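Local coordinates for protein probable acetyltransferase (PDB 2GE3) that probably transfers an acetyl group from acetyl coenzyme A to an acceptor, perhaps an amine, like other GNAT-family acetyltransferases, at residues 76-81 and 86-91; 109-114 and 140-145. All coordinates share one frame; numbering follows the deposited sequence.

From the N terminus, the first of the two contacts to close is contact 1, where strand 68-77 turns back and pairs antiparallel with strand 86-93, a hairpin with four residues between the segments. Strand 86-93 leads on to helix 102-117, and there contact 2 opens. It closes 25 residues later, after strand 121-127, when 140-145, at the end of helix 131-140, returns to helix 102-117. The two contacts are thus in series, neither nesting nor crossing. Contact 1 joins neighbouring strands within the central mixed sheet; contact 2 packs helix 102-117 on the end of helix 131-140 and the entry to strand 143-153. Their centres lie about 13 Å apart, and L89 CD1 packs on F142 CZ at 4.3 Å.

Contact 1: 76-81 and 86-91; sequences RRQDRA and CGTLGM. With ACO (acetyl coenzyme *a), chain E.
The loop end of a beta hairpin, strands 68-77 and 86-93, is defined here by the antiparallel hydrogen-bonded pair R76 and T88. T88 N donates to R76 O at 2.8 Å, while R76 N returns a bond to T88 O. R77 and G87 follow as a non-hydrogen-bonded pair with CA atoms 4.2 Å apart. Beyond the strand end, Q78 N reaches C86 O at 2.9 Å with an almost straight N-H...O angle of 179°. In the GNAT fold, strand 86-93 is the central strand that meets the cofactor: M91 O accepts a weak bond from N4P of acetyl coenzyme A, and the selenomethionine M91 lays CG, SE and CE each about 3.9 Å from the CEP methyl. On the face carrying R76 and T88, R76 CG lies 3.7 Å from T88 CB, brought there by a chi1 of 68° that sets CG between the backbone N and the carbonyl carbon. Q78, bent at chi2, turns its amide toward the same threonine; one water donates to Q78 OE1 and is hydrogen-bonded to T88 OG1 at 2.7 Å. R77 instead extends along the other face, where its NE binds A84 O in the connecting loop.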
ATOM      1  N   ARG A  76      -6.234  -9.532   2.522  1.00 38.37           N
ATOM      2  CA  ARG A  76      -5.378  -9.165   3.658  1.00 41.76           C
ATOM      3  C   ARG A  76      -5.850  -7.869   4.354  1.00 40.73           C
ATOM      4  O   ARG A  76      -5.872  -6.770   3.750  1.00 37.54           O
ATOM      5  CB  ARG A  76      -3.894  -9.123   3.273  1.00 40.99           C
ATOM      6  CG  ARG A  76      -3.481  -7.962   2.281  1.00 49.58           C
ATOM      7  CD  ARG A  76      -1.967  -8.022   1.856  1.00 50.70           C
ATOM      8  NE  ARG A  76      -1.712  -9.453   1.615  1.00 64.41           N
ATOM      9  CZ  ARG A  76      -1.909 -10.039   0.445  1.00 69.33           C
ATOM     10  NH1 ARG A  76      -2.306  -9.281  -0.599  1.00 71.20           N
ATOM     11  NH2 ARG A  76      -1.707 -11.361   0.326  1.00 70.25           N
ATOM     12  N   ARG A  77      -6.255  -8.032   5.625  1.00 41.80           N
ATOM     13  CA  ARG A  77      -6.501  -6.924   6.569  1.00 42.83           C
ATOM     14  C   ARG A  77      -5.295  -5.969   6.772  1.00 43.72           C
ATOM     15  O   ARG A  77      -4.193  -6.430   7.030  1.00 41.59           O
ATOM     16  CB  ARG A  77      -6.962  -7.448   7.919  1.00 42.67           C
ATOM     17  CG  ARG A  77      -7.813  -6.424   8.669  1.00 44.81           C
ATOM     18  CD  ARG A  77      -8.340  -6.966   9.999  1.00 45.32           C
ATOM     19  NE  ARG A  77      -9.117  -5.976  10.716  1.00 48.48           N
ATOM     20  CZ  ARG A  77      -9.389  -6.045  12.029  1.00 55.32           C
ATOM     21  NH1 ARG A  77      -8.919  -7.057  12.766  1.00 55.37           N
ATOM     22  NH2 ARG A  77     -10.131  -5.110  12.633  1.00 53.81           N
ATOM     23  N   GLN A  78      -5.540  -4.646   6.600  1.00 44.75           N
ATOM     24  CA  GLN A  78      -4.557  -3.577   6.880  1.00 46.10           C
ATOM     25  C   GLN A  78      -4.179  -3.636   8.373  1.00 47.03           C
ATOM     26  O   GLN A  78      -4.988  -3.976   9.230  1.00 46.18           O
ATOM     27  CB  GLN A  78      -5.084  -2.174   6.536  1.00 45.06           C
ATOM     28  CG  GLN A  78      -5.142  -1.806   5.045  1.00 47.57           C
ATOM     29  CD  GLN A  78      -3.756  -1.591   4.355  1.00 53.43           C
ATOM     30  OE1 GLN A  78      -3.486  -2.208   3.316  1.00 52.92           O
ATOM     31  NE2 GLN A  78      -2.869  -0.723   4.939  1.00 56.05           N
ATOM     32  N   ASP A  79      -2.921  -3.327   8.662  1.00 49.60           N
ATOM     33  CA  ASP A  79      -2.414  -3.462  10.022  1.00 51.78           C
ATOM     34  C   ASP A  79      -2.726  -2.283  10.880  1.00 50.38           C
ATOM     35  O   ASP A  79      -3.243  -2.450  11.989  1.00 49.77           O
ATOM     36  CB  ASP A  79      -0.909  -3.733  10.047  1.00 54.17           C
ATOM     37  CG  ASP A  79      -0.604  -5.190  10.418  1.00 60.74           C
ATOM     38  OD1 ASP A  79      -0.938  -6.114   9.599  1.00 64.74           O
ATOM     39  OD2 ASP A  79      -0.055  -5.395  11.547  1.00 68.55           O
ATOM     40  N   ARG A  80      -2.442  -1.087  10.375  1.00 48.99           N
ATOM     41  CA  ARG A  80      -2.622   0.042  11.258  1.00 48.39           C
ATOM     42  C   ARG A  80      -4.068   0.242  11.740  1.00 46.16           C
ATOM     43  O   ARG A  80      -5.031  -0.070  11.051  1.00 44.80           O
ATOM     44  CB  ARG A  80      -1.935   1.318  10.771  1.00 49.73           C
ATOM     45  CG  ARG A  80      -2.136   1.664   9.339  1.00 53.92           C
ATOM     46  CD  ARG A  80      -1.508   3.009   9.070  1.00 62.32           C
ATOM     47  NE  ARG A  80      -0.233   3.179   9.781  1.00 68.43           N
ATOM     48  CZ  ARG A  80       0.983   3.092   9.214  1.00 71.54           C
ATOM     49  NH1 ARG A  80       1.119   2.858   7.913  1.00 71.45           N
ATOM     50  NH2 ARG A  80       2.083   3.261   9.948  1.00 72.89           N
ATOM     51  N   ALA A  81      -4.190   0.746  12.965  1.00 43.32           N
ATOM     52  CA  ALA A  81      -5.473   0.870  13.597  1.00 41.31           C
ATOM     53  C   ALA A  81      -6.433   1.767  12.801  1.00 40.20           C
ATOM     54  O   ALA A  81      -7.631   1.471  12.797  1.00 40.64           O
ATOM     55  CB  ALA A  81      -5.314   1.402  15.010  1.00 41.04           C
ATOM     56  N   CYS A  86     -10.170  -1.968   6.529  1.00 35.09           N
ATOM     57  CA  CYS A  86      -9.810  -2.196   5.127  1.00 35.94           C
ATOM     58  C   CYS A  86      -9.038  -3.476   4.828  1.00 34.71           C
ATOM     59  O   CYS A  86      -8.174  -3.898   5.624  1.00 35.97           O
ATOM     60  CB  CYS A  86      -8.941  -1.055   4.679  1.00 36.85           C
ATOM     61  SG  CYS A  86      -8.813  -0.835   2.886  1.00 45.09           S
ATOM     62  N   GLY A  87      -9.382  -4.135   3.714  1.00 32.58           N
ATOM     63  CA  GLY A  87      -8.637  -5.327   3.278  1.00 29.58           C
ATOM     64  C   GLY A  87      -8.178  -5.157   1.813  1.00 29.91           C
ATOM     65  O   GLY A  87      -8.835  -4.438   1.075  1.00 30.72           O
ATOM     66  N   THR A  88      -7.044  -5.763   1.429  1.00 29.13           N
ATOM     67  CA  THR A  88      -6.528  -5.763   0.064  1.00 30.24           C
ATOM     68  C   THR A  88      -6.774  -7.121  -0.567  1.00 29.14           C
ATOM     69  O   THR A  88      -6.407  -8.139   0.007  1.00 29.18           O
ATOM     70  CB  THR A  88      -5.052  -5.506   0.039  1.00 30.73           C
ATOM     71  OG1 THR A  88      -4.826  -4.289   0.688  1.00 32.01           O
ATOM     72  CG2 THR A  88      -4.479  -5.359  -1.438  1.00 32.17           C
ATOM     73  N   LEU A  89      -7.425  -7.120  -1.705  1.00 28.21           N
ATOM     74  CA  LEU A  89      -7.733  -8.339  -2.443  1.00 29.42           C
ATOM     75  C   LEU A  89      -6.612  -8.761  -3.454  1.00 30.35           C
ATOM     76  O   LEU A  89      -6.039  -7.920  -4.107  1.00 30.79           O
ATOM     77  CB  LEU A  89      -9.118  -8.218  -3.135  1.00 30.72           C
ATOM     78  CG  LEU A  89      -9.735  -9.500  -3.805  1.00 29.89           C
ATOM     79  CD1 LEU A  89     -11.201  -9.490  -3.645  1.00 33.82           C
ATOM     80  CD2 LEU A  89      -9.383  -9.475  -5.230  1.00 29.28           C
ATOM     81  N   GLY A  90      -6.245 -10.057  -3.488  1.00 31.03           N
ATOM     82  CA  GLY A  90      -5.502 -10.644  -4.640  1.00 29.46           C
ATOM     83  C   GLY A  90      -6.136 -11.980  -5.072  1.00 28.26           C
ATOM     84  O   GLY A  90      -6.836 -12.623  -4.314  1.00 27.66           O
HETATM   85  N   MSE A  91      -5.931 -12.367  -6.313  1.00 26.39           N
HETATM   86  CA  MSE A  91      -6.512 -13.573  -6.830  1.00 30.65           C
HETATM   87  C   MSE A  91      -5.853 -13.949  -8.126  1.00 27.82           C
HETATM   88  O   MSE A  91      -5.268 -13.082  -8.802  1.00 26.40           O
HETATM   89  CB  MSE A  91      -7.976 -13.369  -7.109  1.00 28.62           C
HETATM   90  CG  MSE A  91      -8.205 -12.359  -8.167  1.00 30.62           C
HETATM   91 SE   MSE A  91     -10.248 -12.211  -8.323  1.00 44.03          SE
HETATM   92  CE  MSE A  91     -10.752 -14.244  -8.323  1.00 25.54           C
TER
HETATM   93  N1A ACO E1301     -11.739  -8.085 -22.256  1.00 27.30           N
HETATM   94  C2A ACO E1301     -12.889  -7.680 -21.717  1.00 26.45           C
HETATM   95  N3A ACO E1301     -13.637  -8.518 -20.977  1.00 28.57           N
HETATM   96  C4A ACO E1301     -13.256  -9.807 -20.789  1.00 24.63           C
HETATM   97  C5A ACO E1301     -12.021 -10.300 -21.323  1.00 27.84           C
HETATM   98  C6A ACO E1301     -11.241  -9.351 -22.110  1.00 28.23           C
HETATM   99  N6A ACO E1301     -10.027  -9.821 -22.615  1.00 27.35           N
HETATM  100  N7A ACO E1301     -11.917 -11.656 -21.020  1.00 25.35           N
HETATM  101  C8A ACO E1301     -12.972 -12.004 -20.282  1.00 23.91           C
HETATM  102  N9A ACO E1301     -13.774 -10.910 -20.184  1.00 27.10           N
HETATM  103  C1B ACO E1301     -14.999 -10.879 -19.426  1.00 26.83           C
HETATM  104  C2B ACO E1301     -15.887 -12.108 -19.529  1.00 28.46           C
HETATM  105  O2B ACO E1301     -16.810 -11.830 -20.604  1.00 29.50           O
HETATM  106  C3B ACO E1301     -16.476 -12.018 -18.114  1.00 32.14           C
HETATM  107  O3B ACO E1301     -17.391 -10.912 -18.071  1.00 39.90           O
HETATM  108  P3B ACO E1301     -18.997 -10.966 -18.410  1.00 43.51           P
HETATM  109  O7A ACO E1301     -19.267 -11.251 -19.883  1.00 49.48           O
HETATM  110  O8A ACO E1301     -19.277  -9.500 -18.067  1.00 46.38           O
HETATM  111  O9A ACO E1301     -19.503 -12.146 -17.649  1.00 45.26           O
HETATM  112  C4B ACO E1301     -15.338 -11.561 -17.201  1.00 29.90           C
HETATM  113  O4B ACO E1301     -14.514 -10.779 -18.056  1.00 28.96           O
HETATM  114  C5B ACO E1301     -14.499 -12.765 -16.684  1.00 29.70           C
HETATM  115  O5B ACO E1301     -15.239 -13.406 -15.656  1.00 21.21           O
HETATM  116  P1A ACO E1301     -14.851 -14.748 -14.992  1.00 26.44           P
HETATM  117  O1A ACO E1301     -15.613 -14.717 -13.722  1.00 29.36           O
HETATM  118  O2A ACO E1301     -15.105 -15.676 -16.160  1.00 29.82           O
HETATM  119  O3A ACO E1301     -13.268 -14.496 -14.732  1.00 24.09           O
HETATM  120  P2A ACO E1301     -12.102 -15.507 -14.480  1.00 25.95           P
HETATM  121  O4A ACO E1301     -12.457 -16.876 -13.988  1.00 28.81           O
HETATM  122  O5A ACO E1301     -11.301 -15.436 -15.751  1.00 23.99           O
HETATM  123  O6A ACO E1301     -11.305 -14.747 -13.257  1.00 24.13           O
HETATM  124  CBP ACO E1301      -9.255 -13.414 -13.233  1.00 26.35           C
HETATM  125  CCP ACO E1301     -10.768 -13.431 -13.509  1.00 20.44           C
HETATM  126  CDP ACO E1301      -8.725 -12.015 -13.694  1.00 19.66           C
HETATM  127  CEP ACO E1301      -8.953 -13.661 -11.755  1.00 22.53           C
HETATM  128  CAP ACO E1301      -8.481 -14.590 -13.955  1.00 25.06           C
HETATM  129  OAP ACO E1301      -8.743 -14.427 -15.327  1.00 23.00           O
HETATM  130  C9P ACO E1301      -6.988 -14.693 -13.812  1.00 24.39           C
HETATM  131  O9P ACO E1301      -6.507 -15.351 -12.891  1.00 26.41           O
HETATM  132  N8P ACO E1301      -6.200 -14.077 -14.716  1.00 22.09           N
HETATM  133  C7P ACO E1301      -4.734 -14.086 -14.501  1.00 18.57           C
HETATM  134  C6P ACO E1301      -4.295 -13.470 -13.189  1.00 19.76           C
HETATM  135  C5P ACO E1301      -4.891 -12.141 -12.792  1.00 19.64           C
HETATM  136  O5P ACO E1301      -5.141 -11.252 -13.600  1.00 23.36           O
HETATM  137  N4P ACO E1301      -5.074 -11.958 -11.477  1.00 24.43           N
HETATM  138  C3P ACO E1301      -5.924 -10.893 -10.986  1.00 29.40           C
HETATM  139  C2P ACO E1301      -5.268  -9.564 -11.271  1.00 42.06           C
HETATM  140  S1P ACO E1301      -3.812  -9.380 -10.269  1.00 51.74           S
HETATM  141  C   ACO E1301      -4.334  -7.794 -10.342  1.00 46.42           C
HETATM  142  O   ACO E1301      -5.500  -7.600 -10.556  1.00 44.11           O
HETATM  143  CH3 ACO E1301      -3.292  -6.750 -10.025  1.00 47.99           C
HETATM  144  O   HOH W   1      -6.090  -2.439   2.169  1.00 43.17           O

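Contact 2: 109-114 and 140-145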
ATOM      1  N   ARG A 109     -17.663 -15.467  -2.787  1.00 30.21           N
ATOM      2  CA  ARG A 109     -17.442 -16.159  -1.521  1.00 29.60           C
ATOM      3  C   ARG A 109     -16.494 -15.370  -0.633  1.00 30.39           C
ATOM      4  O   ARG A 109     -16.663 -15.307   0.606  1.00 31.00           O
ATOM      5  CB  ARG A 109     -16.846 -17.555  -1.746  1.00 29.25           C
ATOM      6  CG  ARG A 109     -17.903 -18.601  -2.319  1.00 29.72           C
ATOM      7  CD  ARG A 109     -18.981 -18.897  -1.187  1.00 31.39           C
ATOM      8  NE  ARG A 109     -18.379 -19.621  -0.043  1.00 36.18           N
ATOM      9  CZ  ARG A 109     -18.025 -20.919  -0.081  1.00 41.68           C
ATOM     10  NH1 ARG A 109     -18.149 -21.634  -1.217  1.00 41.93           N
ATOM     11  NH2 ARG A 109     -17.506 -21.502   0.994  1.00 40.48           N
ATOM     12  N   THR A 110     -15.446 -14.832  -1.243  1.00 29.53           N
ATOM     13  CA  THR A 110     -14.376 -14.159  -0.502  1.00 28.69           C
ATOM     14  C   THR A 110     -14.888 -12.818   0.054  1.00 28.39           C
ATOM     15  O   THR A 110     -14.593 -12.492   1.180  1.00 29.07           O
ATOM     16  CB  THR A 110     -13.089 -14.007  -1.359  1.00 29.09           C
ATOM     17  OG1 THR A 110     -12.692 -15.309  -1.820  1.00 29.05           O
ATOM     18  CG2 THR A 110     -11.867 -13.326  -0.548  1.00 26.79           C
ATOM     19  N   LEU A 111     -15.659 -12.058  -0.723  1.00 28.20           N
ATOM     20  CA  LEU A 111     -16.305 -10.818  -0.257  1.00 28.79           C
ATOM     21  C   LEU A 111     -17.351 -11.028   0.795  1.00 30.77           C
ATOM     22  O   LEU A 111     -17.534 -10.204   1.739  1.00 30.72           O
ATOM     23  CB  LEU A 111     -16.925 -10.060  -1.457  1.00 27.88           C
ATOM     24  CG  LEU A 111     -15.889  -9.455  -2.467  1.00 32.16           C
ATOM     25  CD1 LEU A 111     -16.623  -8.949  -3.676  1.00 32.09           C
ATOM     26  CD2 LEU A 111     -15.057  -8.247  -1.832  1.00 24.73           C
ATOM     27  N   ASP A 112     -18.148 -12.085   0.616  1.00 32.91           N
ATOM     28  CA  ASP A 112     -19.081 -12.370   1.629  1.00 33.15           C
ATOM     29  C   ASP A 112     -18.382 -12.703   2.972  1.00 32.87           C
ATOM     30  O   ASP A 112     -18.764 -12.173   4.029  1.00 31.64           O
ATOM     31  CB  ASP A 112     -20.048 -13.436   1.194  1.00 35.32           C
ATOM     32  CG  ASP A 112     -21.514 -13.032   1.577  1.00 43.33           C
ATOM     33  OD1 ASP A 112     -22.110 -12.030   0.975  1.00 47.49           O
ATOM     34  OD2 ASP A 112     -21.994 -13.669   2.524  1.00 37.98           O
ATOM     35  N   ALA A 113     -17.338 -13.529   2.954  1.00 31.73           N
ATOM     36  CA  ALA A 113     -16.633 -13.772   4.203  1.00 31.23           C
ATOM     37  C   ALA A 113     -16.009 -12.455   4.772  1.00 31.64           C
ATOM     38  O   ALA A 113     -15.914 -12.300   6.001  1.00 30.80           O
ATOM     39  CB  ALA A 113     -15.578 -14.764   3.997  1.00 31.87           C
ATOM     40  N   ALA A 114     -15.541 -11.545   3.904  1.00 30.39           N
ATOM     41  CA  ALA A 114     -14.968 -10.269   4.405  1.00 31.85           C
ATOM     42  C   ALA A 114     -15.994  -9.396   5.121  1.00 30.68           C
ATOM     43  O   ALA A 114     -15.707  -8.745   6.116  1.00 27.88           O
ATOM     44  CB  ALA A 114     -14.290  -9.463   3.301  1.00 30.45           C
ATOM     45  N   ILE A 140     -18.504  -7.518 -10.627  1.00 29.19           N
ATOM     46  CA  ILE A 140     -18.749  -7.814  -9.214  1.00 27.63           C
ATOM     47  C   ILE A 140     -19.235  -6.564  -8.447  1.00 27.33           C
ATOM     48  O   ILE A 140     -19.856  -6.725  -7.450  1.00 25.20           O
ATOM     49  CB  ILE A 140     -17.458  -8.346  -8.549  1.00 28.55           C
ATOM     50  CG1 ILE A 140     -17.046  -9.703  -9.166  1.00 27.12           C
ATOM     51  CG2 ILE A 140     -17.622  -8.474  -7.028  1.00 30.02           C
ATOM     52  CD1 ILE A 140     -18.045 -10.817  -9.146  1.00 24.36           C
ATOM     53  N   GLY A 141     -18.917  -5.334  -8.911  1.00 26.28           N
ATOM     54  CA  GLY A 141     -19.395  -4.114  -8.293  1.00 23.91           C
ATOM     55  C   GLY A 141     -18.251  -3.254  -7.676  1.00 25.23           C
ATOM     56  O   GLY A 141     -18.528  -2.313  -6.951  1.00 23.86           O
ATOM     57  N   PHE A 142     -16.972  -3.495  -8.029  1.00 24.85           N
ATOM     58  CA  PHE A 142     -15.892  -2.567  -7.644  1.00 23.94           C
ATOM     59  C   PHE A 142     -16.059  -1.250  -8.417  1.00 24.67           C
ATOM     60  O   PHE A 142     -16.476  -1.272  -9.527  1.00 25.66           O
ATOM     61  CB  PHE A 142     -14.511  -3.137  -7.885  1.00 22.41           C
ATOM     62  CG  PHE A 142     -14.109  -4.116  -6.841  1.00 24.68           C
ATOM     63  CD1 PHE A 142     -14.619  -5.426  -6.853  1.00 22.47           C
ATOM     64  CD2 PHE A 142     -13.193  -3.753  -5.848  1.00 19.51           C
ATOM     65  CE1 PHE A 142     -14.220  -6.351  -5.892  1.00 27.40           C
ATOM     66  CE2 PHE A 142     -12.802  -4.678  -4.855  1.00 28.39           C
ATOM     67  CZ  PHE A 142     -13.283  -5.988  -4.884  1.00 24.57           C
ATOM     68  N   ALA A 143     -15.824  -0.126  -7.758  1.00 23.74           N
ATOM     69  CA  ALA A 143     -15.790   1.180  -8.335  1.00 23.53           C
ATOM     70  C   ALA A 143     -14.333   1.557  -8.666  1.00 24.13           C
ATOM     71  O   ALA A 143     -13.374   1.298  -7.866  1.00 23.94           O
ATOM     72  CB  ALA A 143     -16.411   2.210  -7.321  1.00 20.85           C
ATOM     73  N   HIS A 144     -14.164   2.250  -9.794  1.00 23.76           N
ATOM     74  CA  HIS A 144     -12.912   2.869 -10.064  1.00 23.80           C
ATOM     75  C   HIS A 144     -12.656   4.035  -9.146  1.00 25.86           C
ATOM     76  O   HIS A 144     -13.529   4.908  -8.958  1.00 25.02           O
ATOM     77  CB  HIS A 144     -12.883   3.352 -11.566  1.00 23.89           C
ATOM     78  CG  HIS A 144     -12.809   2.209 -12.548  1.00 22.62           C
ATOM     79  ND1 HIS A 144     -11.628   1.586 -12.859  1.00 23.03           N
ATOM     80  CD2 HIS A 144     -13.768   1.562 -13.255  1.00 22.97           C
ATOM     81  CE1 HIS A 144     -11.839   0.647 -13.761  1.00 26.10           C
ATOM     82  NE2 HIS A 144     -13.140   0.581 -13.983  1.00 27.17           N
ATOM     83  N   GLU A 145     -11.411   4.136  -8.689  1.00 26.37           N
ATOM     84  CA  GLU A 145     -11.041   5.170  -7.728  1.00 27.85           C
ATOM     85  C   GLU A 145      -9.909   6.018  -8.202  1.00 28.19           C
ATOM     86  O   GLU A 145      -9.653   6.985  -7.543  1.00 30.43           O
ATOM     87  CB  GLU A 145     -10.631   4.605  -6.368  1.00 25.94           C
ATOM     88  CG  GLU A 145     -11.852   4.116  -5.603  1.00 28.95           C
ATOM     89  CD  GLU A 145     -11.550   3.950  -4.112  1.00 29.29           C
ATOM     90  OE1 GLU A 145     -12.460   4.216  -3.293  1.00 24.23           O
ATOM     91  OE2 GLU A 145     -10.380   3.550  -3.780  1.00 29.42           O
TER
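L111, on helix 102-117, meets I140 and F142 through its CD1 methyl and the F142 ring again through CD2. Along 109-114, T110 turns to the sheet, touching C73 and I75, with OG1 bonded to L106 O in the preceding turn. The helix continues regularly through this region, as A113 N to R109 O and A114 N to T110 O, both 3.0 Å, demonstrate. L111, which also packs on I75 and F168, sends out its branch with CG anti to the carbonyl carbon (chi1 -68°). CD1 then abuts I140 CG2 at 3.5 Å and lies 4.2 Å from F142 CE1, so one methyl touches both partners. CD2 reaches F142 CZ, also at 4.2 Å; the leucine fork therefore meets two adjacent atoms of the ring, with CD1 approaching it obliquely. A114, one turn later, packs on I75 of strand 68-77.

The partner segment marks the end of helix 131-140. G141, with phi 115°, closes it in a Schellman motif, and the chain then leads into strand 143-153. This turn places I140 and F142 at L111 from successive parts of the backbone, while M164 and I166 of strand 158-167 also pack on F142. The I140 side chain is a neighbour of acetyl coenzyme A and not a contact, their nearest atoms being about 6 Å apart. Since every touching atom across the contact is carbon, the join is apolar and depends on shape and burial: CD1 of L111 fits helix 102-117 against the end of helix 131-140, and both methyls rest on F142 at the approach to the next strand.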